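Local coordinates for protein 3,6-diketocamphane 1,6 monooxygenase (Pseudomonas putida, PDB 4UWM) that uses reduced FMN and molecular oxygen to convert a diketocamphane into its lactone during bacterial breakdown of (-)-camphor, at residues K28-A33 and I71-M76; S40-E45 and R102-I107. One frame throughout, in Å; residues are numbered along the deposited sequence. Where two conformers were deposited one is given.

Contact 1. Residues K28-A33 and I71-M76; sequences KSAVQA and IKFAPM. With FMN (flavin mononucleotide), chain C.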
ATOM      1  N   LYS A  28       3.683 -12.215  10.556  1.00 18.46           N
ATOM      2  CA  LYS A  28       4.336 -13.251  11.359  0.60 18.57           C
ATOM      3  C   LYS A  28       5.206 -14.154  10.493  1.00 19.43           C
ATOM      4  O   LYS A  28       6.314 -14.538  10.905  1.00 20.60           O
ATOM      5  CB  LYS A  28       3.307 -14.024  12.203  0.60 18.43           C
ATOM      6  CG  LYS A  28       2.734 -13.171  13.329  0.60 20.04           C
ATOM      7  CD  LYS A  28       1.570 -13.814  14.077  0.60 24.64           C
ATOM      8  CE  LYS A  28       1.106 -12.897  15.209  0.60 25.25           C
ATOM      9  NZ  LYS A  28      -0.167 -13.347  15.837  0.60 22.76           N
ATOM     10  N   SER A  29       4.732 -14.452   9.290  1.00 16.72           N
ATOM     11  CA  SER A  29       5.461 -15.270   8.330  1.00 17.78           C
ATOM     12  C   SER A  29       6.740 -14.567   7.876  1.00 20.81           C
ATOM     13  O   SER A  29       7.795 -15.196   7.821  1.00 19.64           O
ATOM     14  CB  SER A  29       4.591 -15.613   7.118  1.00 17.91           C
ATOM     15  OG  SER A  29       3.675 -16.664   7.402  1.00 20.59           O
ATOM     16  N   ALA A  30       6.649 -13.260   7.574  1.00 19.35           N
ATOM     17  CA  ALA A  30       7.819 -12.503   7.124  1.00 17.13           C
ATOM     18  C   ALA A  30       8.908 -12.449   8.214  1.00 19.20           C
ATOM     19  O   ALA A  30      10.091 -12.666   7.926  1.00 18.27           O
ATOM     20  CB  ALA A  30       7.406 -11.086   6.723  1.00 15.56           C
ATOM     21  N   VAL A  31       8.500 -12.150   9.445  1.00 17.59           N
ATOM     22  CA  VAL A  31       9.420 -12.106  10.599  1.00 22.42           C
ATOM     23  C   VAL A  31      10.118 -13.470  10.824  1.00 22.83           C
ATOM     24  O   VAL A  31      11.343 -13.527  10.953  1.00 23.30           O
ATOM     25  CB  VAL A  31       8.714 -11.622  11.892  1.00 23.88           C
ATOM     26  CG1 VAL A  31       9.638 -11.710  13.107  1.00 27.53           C
ATOM     27  CG2 VAL A  31       8.220 -10.194  11.725  1.00 24.53           C
ATOM     28  N   GLN A  32       9.354 -14.562  10.817  1.00 22.00           N
ATOM     29  CA  GLN A  32       9.925 -15.884  11.096  1.00 23.60           C
ATOM     30  C   GLN A  32      10.882 -16.292   9.974  1.00 28.89           C
ATOM     31  O   GLN A  32      11.947 -16.840  10.251  1.00 25.53           O
ATOM     32  CB  GLN A  32       8.821 -16.933  11.302  1.00 27.52           C
ATOM     33  CG  GLN A  32       9.296 -18.299  11.811  1.00 25.89           C
ATOM     34  CD  GLN A  32       9.822 -19.222  10.712  1.00 29.93           C
ATOM     35  OE1 GLN A  32       9.488 -19.091   9.524  1.00 22.95           O
ATOM     36  NE2 GLN A  32      10.644 -20.177  11.112  1.00 28.46           N
ATOM     37  N   ALA A  33      10.510 -16.020   8.714  1.00 21.62           N
ATOM     38  CA  ALA A  33      11.369 -16.376   7.585  1.00 20.52           C
ATOM     39  C   ALA A  33      12.684 -15.607   7.665  1.00 26.31           C
ATOM     40  O   ALA A  33      13.759 -16.184   7.460  1.00 26.66           O
ATOM     41  CB  ALA A  33      10.658 -16.153   6.248  1.00 20.23           C
ATOM     42  N   ILE A  71      15.682 -10.235   4.920  1.00 21.90           N
ATOM     43  CA  ILE A  71      14.882 -10.854   3.876  1.00 20.68           C
ATOM     44  C   ILE A  71      14.522  -9.795   2.818  1.00 16.92           C
ATOM     45  O   ILE A  71      14.333  -8.627   3.155  1.00 21.62           O
ATOM     46  CB  ILE A  71      13.624 -11.545   4.482  1.00 20.50           C
ATOM     47  CG1 ILE A  71      13.018 -12.557   3.510  1.00 19.05           C
ATOM     48  CG2 ILE A  71      12.638 -10.513   5.053  1.00 20.71           C
ATOM     49  CD1 ILE A  71      12.111 -13.572   4.193  1.00 22.41           C
ATOM     50  N   LYS A  72      14.484 -10.215   1.554  1.00 19.81           N
ATOM     51  CA  LYS A  72      14.075  -9.373   0.440  1.00 21.02           C
ATOM     52  C   LYS A  72      12.602  -9.663   0.097  1.00 20.44           C
ATOM     53  O   LYS A  72      12.159 -10.810   0.159  1.00 19.45           O
ATOM     54  CB  LYS A  72      14.935  -9.659  -0.794  1.00 24.22           C
ATOM     55  CG  LYS A  72      16.438  -9.479  -0.581  1.00 25.66           C
ATOM     56  CD  LYS A  72      17.146  -9.748  -1.897  1.00 36.67           C
ATOM     57  CE  LYS A  72      18.626 -10.019  -1.717  1.00 34.59           C
ATOM     58  NZ  LYS A  72      19.221 -10.184  -3.070  1.00 36.94           N
ATOM     59  N   PHE A  73      11.862  -8.630  -0.299  1.00 17.83           N
ATOM     60  CA  PHE A  73      10.434  -8.799  -0.643  1.00 19.62           C
ATOM     61  C   PHE A  73      10.167  -8.563  -2.118  1.00 19.24           C
ATOM     62  O   PHE A  73      10.842  -7.749  -2.733  1.00 16.57           O
ATOM     63  CB  PHE A  73       9.581  -7.822   0.157  1.00 16.91           C
ATOM     64  CG  PHE A  73       9.601  -8.060   1.628  1.00 17.79           C
ATOM     65  CD1 PHE A  73       8.732  -8.985   2.207  1.00 15.75           C
ATOM     66  CD2 PHE A  73      10.450  -7.333   2.445  1.00 16.35           C
ATOM     67  CE1 PHE A  73       8.733  -9.191   3.575  1.00 16.06           C
ATOM     68  CE2 PHE A  73      10.448  -7.531   3.830  1.00 18.66           C
ATOM     69  CZ  PHE A  73       9.598  -8.469   4.392  1.00 16.64           C
ATOM     70  N   ALA A  74       9.178  -9.258  -2.676  1.00 14.92           N
ATOM     71  CA  ALA A  74       8.723  -8.978  -4.023  1.00 15.91           C
ATOM     72  C   ALA A  74       7.237  -9.205  -4.143  1.00 17.56           C
ATOM     73  O   ALA A  74       6.740 -10.269  -3.755  1.00 16.30           O
ATOM     74  CB  ALA A  74       9.454  -9.857  -5.047  1.00 16.38           C
ATOM     75  N   PRO A  75       6.516  -8.228  -4.726  1.00 14.53           N
ATOM     76  CA  PRO A  75       5.199  -8.584  -5.226  1.00 14.48           C
ATOM     77  C   PRO A  75       5.377  -9.572  -6.369  1.00 16.25           C
ATOM     78  O   PRO A  75       6.259  -9.383  -7.243  1.00 17.00           O
ATOM     79  CB  PRO A  75       4.624  -7.231  -5.728  1.00 16.80           C
ATOM     80  CG  PRO A  75       5.826  -6.427  -6.063  1.00 14.77           C
ATOM     81  CD  PRO A  75       6.903  -6.845  -5.083  1.00 15.14           C
ATOM     82  N   MET A  76       4.569 -10.622  -6.380  1.00 14.75           N
ATOM     83  CA  MET A  76       4.696 -11.676  -7.385  0.60 16.29           C
ATOM     84  C   MET A  76       3.328 -12.159  -7.854  1.00 17.35           C
ATOM     85  O   MET A  76       2.847 -13.238  -7.440  1.00 17.72           O
ATOM     86  CB  MET A  76       5.528 -12.843  -6.831  0.60 16.85           C
ATOM     87  CG  MET A  76       5.937 -13.885  -7.876  0.60 17.20           C
ATOM     88  SD  MET A  76       6.942 -13.148  -9.183  0.60 18.10           S
ATOM     89  CE  MET A  76       8.375 -12.629  -8.222  0.60 16.74           C
TER
HETATM   90  N1  FMN C 400       1.499 -15.934 -11.511  0.60 52.04           N
HETATM   91  C2  FMN C 400       2.170 -15.026 -10.745  0.60 49.03           C
HETATM   92  O2  FMN C 400       2.468 -13.914 -11.230  0.60 46.98           O
HETATM   93  N3  FMN C 400       2.538 -15.276  -9.474  0.60 52.66           N
HETATM   94  C4  FMN C 400       2.269 -16.440  -8.870  0.60 55.58           C
HETATM   95  O4  FMN C 400       2.635 -16.620  -7.690  0.60 57.96           O
HETATM   96  C4A FMN C 400       1.535 -17.492  -9.629  0.60 53.37           C
HETATM   97  N5  FMN C 400       1.220 -18.691  -9.087  0.60 53.19           N
HETATM   98  C5A FMN C 400       0.551 -19.636  -9.795  0.60 63.85           C
HETATM   99  C6  FMN C 400       0.247 -20.865  -9.203  0.60 65.18           C
HETATM  100  C7  FMN C 400      -0.439 -21.849  -9.915  0.60 66.82           C
HETATM  101  C7M FMN C 400      -0.758 -23.169  -9.258  0.60 63.71           C
HETATM  102  C8  FMN C 400      -0.849 -21.576 -11.324  0.60 70.45           C
HETATM  103  C8M FMN C 400      -1.592 -22.599 -12.139  0.60 73.77           C
HETATM  104  C9  FMN C 400      -0.546 -20.352 -11.915  0.60 70.97           C
HETATM  105  C9A FMN C 400       0.141 -19.367 -11.210  0.60 65.29           C
HETATM  106  N10 FMN C 400       0.457 -18.119 -11.810  0.60 64.77           N
HETATM  107  C10 FMN C 400       1.154 -17.158 -11.031  0.60 57.13           C
HETATM  108  C1' FMN C 400       0.046 -17.825 -13.195  0.60 59.12           C
HETATM  109  C2' FMN C 400       1.165 -18.093 -14.190  0.60 56.71           C
HETATM  110  O2' FMN C 400       2.354 -17.480 -13.696  0.60 47.28           O
HETATM  111  C3' FMN C 400       0.823 -17.518 -15.562  0.60 57.22           C
HETATM  112  O3' FMN C 400       0.206 -18.548 -16.346  0.60 65.47           O
HETATM  113  C4' FMN C 400       2.075 -16.968 -16.250  0.60 50.39           C
HETATM  114  O4' FMN C 400       2.402 -15.675 -15.721  0.60 51.25           O
HETATM  115  C5' FMN C 400       1.947 -16.889 -17.767  0.60 46.99           C
HETATM  116  O5' FMN C 400       2.535 -18.087 -18.256  0.60 40.44           O
HETATM  117  P   FMN C 400       2.937 -18.328 -19.787  0.60 34.63           P
HETATM  118  O1P FMN C 400       3.463 -17.036 -20.328  0.60 33.41           O
HETATM  119  O2P FMN C 400       3.988 -19.383 -19.614  0.60 34.19           O
HETATM  120  O3P FMN C 400       1.651 -18.794 -20.410  0.60 39.47           O
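Ala30 and Ala33, on one face of helix 19-35, pack against Ile71, just before strand 72-79, and Phe73, near its start, a small buried apolar contact between an outer helix and the inner parallel sheet of the TIM-barrel fold of the luciferase family. It buries 150 Å² in all, and no hydrogen bond spans the two segments. The closer touch is methyl to methyl: CD1 of Ile71 ends 3.6 Å from CB of Ala33. With CG1 anti to the backbone N (chi1 -162°) and the chain extended through chi2, Ile71 sends CD1 up to the helix. One helical turn earlier, Ala30 meets the rim of an aromatic ring rather than its face. Its CB lies in the plane of the Phe73 ring, 3.9 Å from CE1 of Phe73 and only slightly farther from CZ. The small alanine side chains are consistent with this close approach of the larger Ile71 and Phe73 to the helix.

Farther along the strand the chain leaves the helix and reaches the cofactor. The backbone O of Met76 accepts a hydrogen bond from N3 of FMN at 2.9 Å, bent to 143° at the hydrogen, and Ser44 OG lies within hydrogen-bonding distance of the same carbonyl. CG of Met76 lies 4.0 Å from FMN N3.

Around the helix-sheet contact, Met41 of strand 40-43 touches Ala30, Ile71 and Phe73, while Asp34 OD1 holds Ile71 N. Helix 57-65 covers the neighbouring flank, with Ala64 against both Ala30 and Phe73 and Ile61 against Phe73.

Contact 2. Residues S40-E45 and R102-I107; sequences SMMISE and RYFLGI
Van der Waals contact between side chains joins Ser40 and Met42 to Phe104, bridging strand 40-43 and the segment leading into strand 105-108. The two strands are not hydrogen-bonded neighbours in the barrel, since strand 72-79 runs between them. The backbones stay well apart: the CA atoms of Met42 and Gly106 are 8.5 Å from each other, and the gap is filled from one side by the Phe104 ring and from the other by Met42 and the CB of Ser40. The ring is met at its edge. CE of Met42 lies in the ring plane, 3.9 Å from CZ of Phe104 and 4.1 Å from CE2, which makes this a methyl-to-rim contact and not sulfur over a face. Met42 reaches it with a chain extended beyond CG, and the two side chains cross obliquely. On the other flank of CZ, CB of Ser40 comes to 4.1 Å from CE1 of Phe104. The ring gets there because CG of Phe104 stands between its own backbone N and carbonyl carbon (chi1 61°), lifting the phenyl group off the backbone of 102-107 and across to 40-43.

Polar groups of these segments bond elsewhere. Ser40 OG makes a weak hydrogen bond to Gln345 NE2. Ser44 OG lies within hydrogen-bonding distance of both Met76 O and FMN O4, and can give its one proton to only one of them at a time.

Met42 also touches Met76, and its side chain lies about 6 Å from FMN. With 112 Å² buried and no hydrogen bond across it, the contact is cohesive but undirected: apolar packing lines the barrel interior near the flavin pocket, while the side-chain hydrogen bonds of these segments go to partners outside the contact.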
ATOM      1  N   SER A  40      14.233 -14.535   0.524  1.00 20.77           N
ATOM      2  CA  SER A  40      13.217 -13.694  -0.108  1.00 21.04           C
ATOM      3  C   SER A  40      11.816 -14.171   0.244  1.00 23.92           C
ATOM      4  O   SER A  40      11.601 -15.354   0.507  1.00 20.10           O
ATOM      5  CB  SER A  40      13.410 -13.655  -1.624  1.00 20.45           C
ATOM      6  OG  SER A  40      13.253 -14.936  -2.187  1.00 20.14           O
ATOM      7  N   MET A  41      10.861 -13.234   0.263  1.00 20.29           N
ATOM      8  CA  MET A  41       9.455 -13.590   0.396  1.00 16.95           C
ATOM      9  C   MET A  41       8.681 -12.941  -0.738  1.00 17.00           C
ATOM     10  O   MET A  41       8.706 -11.731  -0.868  1.00 17.70           O
ATOM     11  CB  MET A  41       8.917 -13.141   1.754  1.00 14.76           C
ATOM     12  CG  MET A  41       7.430 -13.462   1.968  1.00 14.74           C
ATOM     13  SD  MET A  41       6.919 -12.812   3.565  1.00 19.99           S
ATOM     14  CE  MET A  41       5.210 -13.387   3.665  1.00 16.82           C
ATOM     15  N   MET A  42       8.056 -13.766  -1.569  1.00 15.02           N
ATOM     16  CA  MET A  42       7.216 -13.326  -2.684  1.00 17.53           C
ATOM     17  C   MET A  42       5.762 -13.291  -2.201  1.00 17.42           C
ATOM     18  O   MET A  42       5.316 -14.227  -1.524  1.00 16.55           O
ATOM     19  CB  MET A  42       7.343 -14.300  -3.866  1.00 16.96           C
ATOM     20  CG  MET A  42       8.729 -14.275  -4.533  1.00 22.84           C
ATOM     21  SD  MET A  42       8.846 -15.483  -5.872  1.00 26.79           S
ATOM     22  CE  MET A  42      10.603 -15.373  -6.276  1.00 24.52           C
ATOM     23  N   ILE A  43       5.023 -12.228  -2.551  1.00 15.41           N
ATOM     24  CA  ILE A  43       3.603 -12.108  -2.145  1.00 13.86           C
ATOM     25  C   ILE A  43       2.760 -11.809  -3.356  1.00 14.70           C
ATOM     26  O   ILE A  43       3.010 -10.812  -4.047  1.00 15.71           O
ATOM     27  CB  ILE A  43       3.412 -11.042  -1.042  1.00 15.43           C
ATOM     28  CG1 ILE A  43       4.369 -11.340   0.113  1.00 15.10           C
ATOM     29  CG2 ILE A  43       1.941 -10.983  -0.578  1.00 14.08           C
ATOM     30  CD1 ILE A  43       4.630 -10.220   1.085  1.00 13.46           C
ATOM     31  N   SER A  44       1.770 -12.656  -3.612  1.00 13.29           N
ATOM     32  CA  SER A  44       0.952 -12.538  -4.818  0.60 15.67           C
ATOM     33  C   SER A  44      -0.191 -11.519  -4.693  1.00 14.43           C
ATOM     34  O   SER A  44      -0.448 -10.996  -3.618  1.00 13.49           O
ATOM     35  CB  SER A  44       0.418 -13.899  -5.271  0.60 14.34           C
ATOM     36  OG  SER A  44       1.490 -14.796  -5.518  0.60 18.85           O
ATOM     37  N   GLU A  45      -0.859 -11.275  -5.820  1.00 12.46           N
ATOM     38  CA  GLU A  45      -1.906 -10.262  -5.952  1.00 13.10           C
ATOM     39  C   GLU A  45      -3.111 -10.800  -6.713  1.00 13.39           C
ATOM     40  O   GLU A  45      -2.981 -11.235  -7.879  1.00 13.83           O
ATOM     41  CB  GLU A  45      -1.317  -9.022  -6.668  1.00 12.61           C
ATOM     42  CG  GLU A  45      -2.312  -7.900  -6.997  1.00 13.26           C
ATOM     43  CD  GLU A  45      -1.610  -6.705  -7.660  1.00 15.12           C
ATOM     44  OE1 GLU A  45      -0.679  -6.156  -7.046  1.00 17.76           O
ATOM     45  OE2 GLU A  45      -1.957  -6.337  -8.804  1.00 14.69           O
ATOM     46  N   ARG A 102      16.120  -4.067  -0.367  1.00 20.13           N
ATOM     47  CA  ARG A 102      15.717  -5.457  -0.108  1.00 19.67           C
ATOM     48  C   ARG A 102      14.394  -5.704  -0.788  1.00 20.12           C
ATOM     49  O   ARG A 102      13.397  -6.014  -0.113  1.00 20.67           O
ATOM     50  CB  ARG A 102      15.544  -5.735   1.394  1.00 19.11           C
ATOM     51  CG  ARG A 102      16.768  -5.493   2.265  1.00 23.62           C
ATOM     52  CD  ARG A 102      16.513  -5.893   3.712  1.00 21.91           C
ATOM     53  NE  ARG A 102      15.651  -4.983   4.465  1.00 24.88           N
ATOM     54  CZ  ARG A 102      14.561  -5.343   5.156  1.00 21.58           C
ATOM     55  NH1 ARG A 102      14.149  -6.615   5.208  1.00 23.92           N
ATOM     56  NH2 ARG A 102      13.901  -4.428   5.837  1.00 23.12           N
ATOM     57  N   TYR A 103      14.386  -5.603  -2.119  1.00 19.77           N
ATOM     58  CA  TYR A 103      13.140  -5.548  -2.870  1.00 18.79           C
ATOM     59  C   TYR A 103      13.424  -5.993  -4.277  1.00 20.04           C
ATOM     60  O   TYR A 103      14.486  -5.693  -4.802  1.00 23.13           O
ATOM     61  CB  TYR A 103      12.597  -4.088  -2.843  1.00 17.28           C
ATOM     62  CG  TYR A 103      11.358  -3.901  -3.664  1.00 17.14           C
ATOM     63  CD1 TYR A 103      11.445  -3.595  -5.021  1.00 17.45           C
ATOM     64  CD2 TYR A 103      10.092  -4.051  -3.094  1.00 16.60           C
ATOM     65  CE1 TYR A 103      10.315  -3.465  -5.794  1.00 18.53           C
ATOM     66  CE2 TYR A 103       8.942  -3.914  -3.862  1.00 14.78           C
ATOM     67  CZ  TYR A 103       9.067  -3.609  -5.208  1.00 16.09           C
ATOM     68  OH  TYR A 103       7.948  -3.485  -5.999  1.00 13.50           O
ATOM     69  N   PHE A 104      12.503  -6.731  -4.889  1.00 17.71           N
ATOM     70  CA  PHE A 104      12.492  -6.846  -6.340  1.00 18.50           C
ATOM     71  C   PHE A 104      11.061  -6.910  -6.822  1.00 19.25           C
ATOM     72  O   PHE A 104      10.145  -7.073  -6.014  1.00 17.54           O
ATOM     73  CB  PHE A 104      13.396  -7.984  -6.894  1.00 18.23           C
ATOM     74  CG  PHE A 104      13.023  -9.373  -6.441  1.00 17.83           C
ATOM     75  CD1 PHE A 104      13.376  -9.824  -5.171  1.00 19.67           C
ATOM     76  CD2 PHE A 104      12.352 -10.244  -7.310  1.00 17.59           C
ATOM     77  CE1 PHE A 104      13.044 -11.109  -4.757  1.00 20.70           C
ATOM     78  CE2 PHE A 104      12.008 -11.529  -6.895  1.00 20.14           C
ATOM     79  CZ  PHE A 104      12.374 -11.956  -5.619  1.00 20.79           C
ATOM     80  N   LEU A 105      10.867  -6.766  -8.127  1.00 18.50           N
ATOM     81  CA  LEU A 105       9.544  -6.537  -8.693  1.00 17.60           C
ATOM     82  C   LEU A 105       9.082  -7.628  -9.649  1.00 18.00           C
ATOM     83  O   LEU A 105       9.632  -7.795 -10.751  1.00 18.44           O
ATOM     84  CB  LEU A 105       9.524  -5.161  -9.403  1.00 16.02           C
ATOM     85  CG  LEU A 105       8.325  -4.816 -10.287  1.00 17.18           C
ATOM     86  CD1 LEU A 105       7.056  -4.633  -9.445  1.00 15.83           C
ATOM     87  CD2 LEU A 105       8.635  -3.543 -11.098  1.00 16.52           C
ATOM     88  N   GLY A 106       8.025  -8.338  -9.258  1.00 16.62           N
ATOM     89  CA  GLY A 106       7.352  -9.236 -10.187  1.00 15.17           C
ATOM     90  C   GLY A 106       6.298  -8.476 -10.958  1.00 16.96           C
ATOM     91  O   GLY A 106       5.516  -7.732 -10.363  1.00 13.36           O
ATOM     92  N   ILE A 107       6.272  -8.656 -12.283  1.00 14.92           N
ATOM     93  CA  ILE A 107       5.193  -8.076 -13.118  1.00 15.35           C
ATOM     94  C   ILE A 107       4.424  -9.152 -13.856  1.00 14.39           C
ATOM     95  O   ILE A 107       4.969 -10.207 -14.136  1.00 21.27           O
ATOM     96  CB  ILE A 107       5.738  -7.045 -14.133  1.00 16.57           C
ATOM     97  CG1 ILE A 107       6.639  -7.734 -15.186  1.00 21.08           C
ATOM     98  CG2 ILE A 107       6.470  -5.933 -13.401  1.00 16.79           C
ATOM     99  CD1 ILE A 107       6.981  -6.852 -16.382  1.00 23.57           C
TER

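From the N terminus the chain runs through helix 19-35 into strand 40-43, then by way of helix 57-65 into strand 72-79, where contact 1 closes the first loop. Helix 85-98 follows, and the chain returns at 102-107, where contact 2 closes a second loop begun at 40-45. The segments alternate, so the two loops cross. Contact 1 ties the outer helix to the sheet, whereas contact 2 links strand 40-43 with the segment leading into strand 105-108. Strand 72-79 connects them, lying between strands 40-43 and 105-108; Lys72 O to Met41 N and Met76 N to Ile43 O, each 2.8 Å, are probable hydrogen bonds joining the contacts.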